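Local coordinates for protein filamentous hemagglutinin (Bordetella pertussis, PDB 1RWR) that serves as an adhesin exported by the two-partner (type V) secretion pathway, for which its beta-helical TPS domain probably acts as the secretion signal, at residues A[77-81]-A[128-132]; A[169-175]-A[220-226]. All coordinates share one frame; numbering follows the deposited sequence.

Interaction 1. Residues A[77-81]-A[128-132]; sequences LAEVT and RPSVN
A salt bridge between E79 and R128 joins a beta-helix strand to an extra-helical sheet. E79 OE2 lies 2.7 Å from R128 NH1, and this pair is also a hydrogen bond. The carboxylate uses its anti lone pair, and the bond is bent, with an N-H...O angle of 134°. The carboxylate and guanidinium planes are turned 47° apart. The R128 chain bends at chi2 and chi3, which brings the guanidinium edge round to the end of strand 75-80. There R128 NH1 makes a second, straighter bond to V80 O at 3.1 Å. V80 O lies in the guanidinium plane. Water 2 links V80 O to R128 NH2.

Strand 75-80 belongs to the long parallel sheet of the right-handed beta-helix. Strand 128-132 is an edge strand of the four-stranded antiparallel sheet. The axes of the short segments 77-80 and 128-132 run at 131° to each other and come within 8.2 Å. The P129 ring lies slantwise across the E79 side chain, with P129 CD 3.4 Å from E79 OE2. Beyond it, L77 CD2 meets V131 CG2 tip to tip at 3.7 Å. L77 CD2 also lies 3.9 Å from P129 CB. The other carboxylate oxygen, E79 OE1, has a salt bridge to K35 and a hydrogen bond to H33. Water 1 donates to both E79 OE1 and P129 O, the latter at 2.6 Å.

Interaction 2. Residues A[169-175]-A[220-226]; sequences LQGAVSS and TAAGAMY
L169-S175 and T220-Y226 lie side by side as parts of successive turns of the beta-helix. Three backbone hydrogen bonds link them. T220 N donates to L169 O at 3.0 Å. Further on, V173 N donates to A224 O and V173 O accepts from Y226 N. These two bonds flank M225 and form a parallel beta bridge between V173 and M225.

CA-H...O contacts supplement these bonds. G223 CA approaches G171 O at 3.3 Å, and M225 CA approaches V173 O at 3.2 Å. Between the first hydrogen bond and the bridge, T220-G223 forms a type I turn, closed by G223 N to T220 O at 2.8 Å. A222 CB sits 3.5 Å from Q170 O.

Apolar contacts are sparse. L169 CD1 meets M225 CE at 4.1 Å, the two side chains crossing at about a right angle. M225 and V173 both touch I184 of strand 183-188.

Water 3 donates to G171 O, and weakly to G223 O. Water 4 joins S175 OG to Y226 O. Y226 has CG anti to its backbone N (chi1 175°), and its ring presents an edge to the preceding coil of the beta-helix, with Y226 CD2 3.6 Å from S175 O.

From the N terminus, the chain first reaches 77-81 in the long parallel sheet. Interaction 1 closes a loop of 46 residues when 128-132 returns against that strand. Strand 99-104, the neighbour of 75-80 in the sheet, lies within this loop. Interaction 2 opens later, at 169-175, and closes at 220-226 after 44 residues. The two loops are in series and neither nest nor cross. Interaction 1 ties the beta-helix to the antiparallel sheet outside it, while interaction 2 joins successive turns. Strands 191-194 and 199-202 of that antiparallel sheet fall within the second loop. The contact centres are about 27 Å apart.

Interaction 1. Residues A[77-81]-A[128-132]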
loop_
_atom_site.group_PDB
_atom_site.type_symbol
_atom_site.label_atom_id
_atom_site.label_comp_id
_atom_site.label_asym_id
_atom_site.label_seq_id
_atom_site.Cartn_x
_atom_site.Cartn_y
_atom_site.Cartn_z
ATOM N N LEU A 77 9.015 0.307 -8.838
ATOM C CA LEU A 77 7.760 0.938 -9.105
ATOM C C LEU A 77 7.137 0.327 -10.353
ATOM O O LEU A 77 7.785 0.260 -11.405
ATOM C CB LEU A 77 8.042 2.394 -9.421
ATOM C CG LEU A 77 6.895 3.271 -9.904
ATOM C CD1 LEU A 77 5.733 3.370 -8.905
ATOM C CD2 LEU A 77 7.482 4.656 -10.166
ATOM N N ALA A 78 5.899 -0.110 -10.226
ATOM C CA ALA A 78 5.074 -0.554 -11.318
ATOM C C ALA A 78 3.960 0.468 -11.424
ATOM O O ALA A 78 3.164 0.589 -10.495
ATOM C CB ALA A 78 4.465 -1.961 -11.010
ATOM N N GLU A 79 3.918 1.208 -12.526
ATOM C CA GLU A 79 2.938 2.268 -12.764
ATOM C C GLU A 79 2.082 1.914 -13.955
ATOM O O GLU A 79 2.619 1.632 -15.016
ATOM C CB GLU A 79 3.664 3.579 -13.113
ATOM C CG GLU A 79 2.719 4.732 -13.362
ATOM C CD GLU A 79 3.374 5.962 -13.982
ATOM O OE1 GLU A 79 4.596 5.982 -14.139
ATOM O OE2 GLU A 79 2.657 6.963 -14.244
ATOM N N VAL A 80 0.773 1.912 -13.792
ATOM C CA VAL A 80 -0.133 1.680 -14.906
ATOM C C VAL A 80 -0.413 3.002 -15.613
ATOM O O VAL A 80 -0.836 3.972 -14.986
ATOM C CB VAL A 80 -1.451 1.040 -14.450
ATOM C CG1 VAL A 80 -2.481 1.003 -15.603
ATOM C CG2 VAL A 80 -1.215 -0.346 -13.934
ATOM N N THR A 81 -0.219 3.007 -16.939
ATOM C CA THR A 81 -0.369 4.216 -17.745
ATOM C C THR A 81 -1.687 4.328 -18.520
ATOM O O THR A 81 -1.982 5.409 -19.025
ATOM C CB THR A 81 0.740 4.305 -18.758
ATOM O OG1 THR A 81 0.552 3.234 -19.691
ATOM C CG2 THR A 81 2.038 4.077 -18.151
ATOM N N ARG A 128 -0.260 9.343 -9.148
ATOM C CA ARG A 128 0.620 9.373 -10.284
ATOM C C ARG A 128 2.052 9.659 -9.802
ATOM O O ARG A 128 2.288 10.671 -9.155
ATOM C CB ARG A 128 0.163 10.451 -11.265
ATOM C CG ARG A 128 1.019 10.585 -12.446
ATOM C CD ARG A 128 0.977 9.365 -13.328
ATOM N NE ARG A 128 -0.304 9.187 -14.045
ATOM C CZ ARG A 128 -0.754 8.026 -14.477
ATOM N NH1 ARG A 128 -0.067 6.877 -14.245
ATOM N NH2 ARG A 128 -1.901 7.994 -15.134
ATOM N N PRO A 129 3.002 8.781 -10.114
ATOM C CA PRO A 129 4.373 8.976 -9.621
ATOM C C PRO A 129 5.128 10.041 -10.372
ATOM O O PRO A 129 4.999 10.113 -11.582
ATOM C CB PRO A 129 5.065 7.650 -9.874
ATOM C CG PRO A 129 4.058 6.769 -10.493
ATOM C CD PRO A 129 2.868 7.536 -10.873
ATOM N N SER A 130 5.881 10.836 -9.642
ATOM C CA SER A 130 6.942 11.670 -10.212
ATOM C C SER A 130 8.247 11.160 -9.638
ATOM O O SER A 130 8.432 11.200 -8.420
ATOM C CB SER A 130 6.717 13.116 -9.815
ATOM O OG SER A 130 5.702 13.655 -10.636
ATOM N N VAL A 131 9.156 10.706 -10.492
ATOM C CA VAL A 131 10.420 10.115 -10.068
ATOM C C VAL A 131 11.604 11.005 -10.519
ATOM O O VAL A 131 11.749 11.291 -11.704
ATOM C CB VAL A 131 10.595 8.717 -10.661
ATOM C CG1 VAL A 131 11.959 8.133 -10.290
ATOM C CG2 VAL A 131 9.453 7.790 -10.223
ATOM N N ASN A 132 12.421 11.413 -9.556
ATOM C CA ASN A 132 13.622 12.220 -9.773
ATOM C C ASN A 132 14.748 11.519 -9.052
ATOM O O ASN A 132 14.976 11.743 -7.881
ATOM C CB ASN A 132 13.422 13.660 -9.225
ATOM C CG ASN A 132 14.683 14.539 -9.342
ATOM O OD1 ASN A 132 15.394 14.459 -10.336
ATOM N ND2 ASN A 132 14.944 15.387 -8.335
HETATM O O HOH W 1 5.517 8.912 -13.798
HETATM O O HOH W 2 -3.079 5.576 -15.715
#

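Interaction 2. Residues A[169-175]-A[220-226]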
loop_
_atom_site.group_PDB
_atom_site.type_symbol
_atom_site.label_atom_id
_atom_site.label_comp_id
_atom_site.label_asym_id
_atom_site.label_seq_id
_atom_site.Cartn_x
_atom_site.Cartn_y
_atom_site.Cartn_z
ATOM N N LEU A 169 -11.878 -0.650 3.374
ATOM C CA LEU A 169 -11.235 -1.732 4.107
ATOM C C LEU A 169 -12.280 -2.771 4.474
ATOM O O LEU A 169 -13.009 -2.599 5.457
ATOM C CB LEU A 169 -10.544 -1.206 5.343
ATOM C CG LEU A 169 -9.501 -0.105 5.104
ATOM C CD1 LEU A 169 -9.112 0.592 6.389
ATOM C CD2 LEU A 169 -8.287 -0.691 4.340
ATOM N N GLN A 170 -12.344 -3.817 3.664
ATOM C CA GLN A 170 -13.326 -4.901 3.813
ATOM C C GLN A 170 -12.668 -6.269 4.033
ATOM O O GLN A 170 -13.281 -7.332 3.820
ATOM C CB GLN A 170 -14.271 -4.916 2.625
ATOM C CG GLN A 170 -15.076 -3.637 2.528
ATOM C CD GLN A 170 -15.723 -3.418 1.169
ATOM O OE1 GLN A 170 -15.760 -4.308 0.323
ATOM N NE2 GLN A 170 -16.260 -2.226 0.977
ATOM N N GLY A 171 -11.413 -6.234 4.494
ATOM C CA GLY A 171 -10.660 -7.421 4.847
ATOM C C GLY A 171 -9.516 -6.997 5.744
ATOM O O GLY A 171 -9.196 -5.804 5.809
ATOM N N ALA A 172 -8.924 -7.956 6.444
ATOM C CA ALA A 172 -7.955 -7.643 7.489
ATOM C C ALA A 172 -6.588 -7.318 6.917
ATOM O O ALA A 172 -6.171 -7.856 5.891
ATOM C CB ALA A 172 -7.866 -8.771 8.458
ATOM N N VAL A 173 -5.893 -6.414 7.581
ATOM C CA VAL A 173 -4.503 -6.120 7.266
ATOM C C VAL A 173 -3.737 -6.451 8.520
ATOM O O VAL A 173 -4.000 -5.862 9.582
ATOM C CB VAL A 173 -4.347 -4.667 6.907
ATOM C CG1 VAL A 173 -2.892 -4.308 6.647
ATOM C CG2 VAL A 173 -5.200 -4.354 5.693
ATOM N N SER A 174 -2.853 -7.435 8.443
ATOM C CA SER A 174 -2.138 -7.895 9.644
ATOM C C SER A 174 -0.838 -8.551 9.297
ATOM O O SER A 174 -0.548 -8.868 8.147
ATOM C CB SER A 174 -2.971 -8.909 10.443
ATOM O OG SER A 174 -3.080 -10.069 9.651
ATOM N N SER A 175 -0.022 -8.755 10.306
ATOM C CA SER A 175 1.100 -9.624 10.163
ATOM C C SER A 175 0.811 -10.818 11.064
ATOM O O SER A 175 0.055 -10.722 12.026
ATOM C CB SER A 175 2.404 -8.968 10.575
ATOM O OG SER A 175 2.677 -7.816 9.782
ATOM N N THR A 220 -15.145 -1.712 7.346
ATOM C CA THR A 220 -16.196 -2.502 8.000
ATOM C C THR A 220 -15.618 -3.348 9.113
ATOM O O THR A 220 -14.430 -3.383 9.315
ATOM C CB THR A 220 -16.865 -3.439 6.978
ATOM O OG1 THR A 220 -15.917 -4.376 6.478
ATOM C CG2 THR A 220 -17.320 -2.711 5.718
ATOM N N ALA A 221 -16.478 -4.101 9.791
ATOM C CA ALA A 221 -16.011 -5.009 10.826
ATOM C C ALA A 221 -14.953 -5.966 10.306
ATOM O O ALA A 221 -14.094 -6.363 11.067
ATOM C CB ALA A 221 -17.185 -5.792 11.421
ATOM N N ALA A 222 -15.013 -6.318 9.018
ATOM C CA ALA A 222 -14.044 -7.234 8.415
ATOM C C ALA A 222 -12.646 -6.598 8.250
ATOM O O ALA A 222 -11.669 -7.314 8.083
ATOM C CB ALA A 222 -14.530 -7.736 7.084
ATOM N N GLY A 223 -12.583 -5.273 8.291
ATOM C CA GLY A 223 -11.346 -4.533 8.041
ATOM C C GLY A 223 -10.489 -4.346 9.288
ATOM O O GLY A 223 -9.888 -3.287 9.459
ATOM N N ALA A 224 -10.399 -5.363 10.136
ATOM C CA ALA A 224 -9.560 -5.292 11.332
ATOM C C ALA A 224 -8.091 -5.131 10.931
ATOM O O ALA A 224 -7.675 -5.639 9.902
ATOM C CB ALA A 224 -9.723 -6.535 12.178
ATOM N N MET A 225 -7.333 -4.398 11.740
ATOM C CA MET A 225 -5.915 -4.157 11.466
ATOM C C MET A 225 -5.053 -4.444 12.679
ATOM O O MET A 225 -5.440 -4.133 13.820
ATOM C CB MET A 225 -5.700 -2.725 11.023
ATOM C CG MET A 225 -6.536 -2.308 9.857
ATOM S SD MET A 225 -6.196 -0.563 9.386
ATOM C CE MET A 225 -7.277 0.177 10.069
ATOM N N TYR A 226 -3.880 -5.017 12.411
ATOM C CA TYR A 226 -2.876 -5.309 13.429
ATOM C C TYR A 226 -1.519 -4.882 12.872
ATOM O O TYR A 226 -1.031 -5.443 11.899
ATOM C CB TYR A 226 -2.960 -6.766 13.790
ATOM C CG TYR A 226 -1.915 -7.286 14.762
ATOM C CD1 TYR A 226 -1.741 -6.684 16.000
ATOM C CD2 TYR A 226 -1.143 -8.399 14.463
ATOM C CE1 TYR A 226 -0.783 -7.148 16.907
ATOM C CE2 TYR A 226 -0.171 -8.869 15.370
ATOM C CZ TYR A 226 -0.020 -8.220 16.595
ATOM O OH TYR A 226 0.881 -8.634 17.552
HETATM O O HOH W 3 -8.095 -3.442 6.947
HETATM O O HOH W 4 1.132 -5.445 10.155
#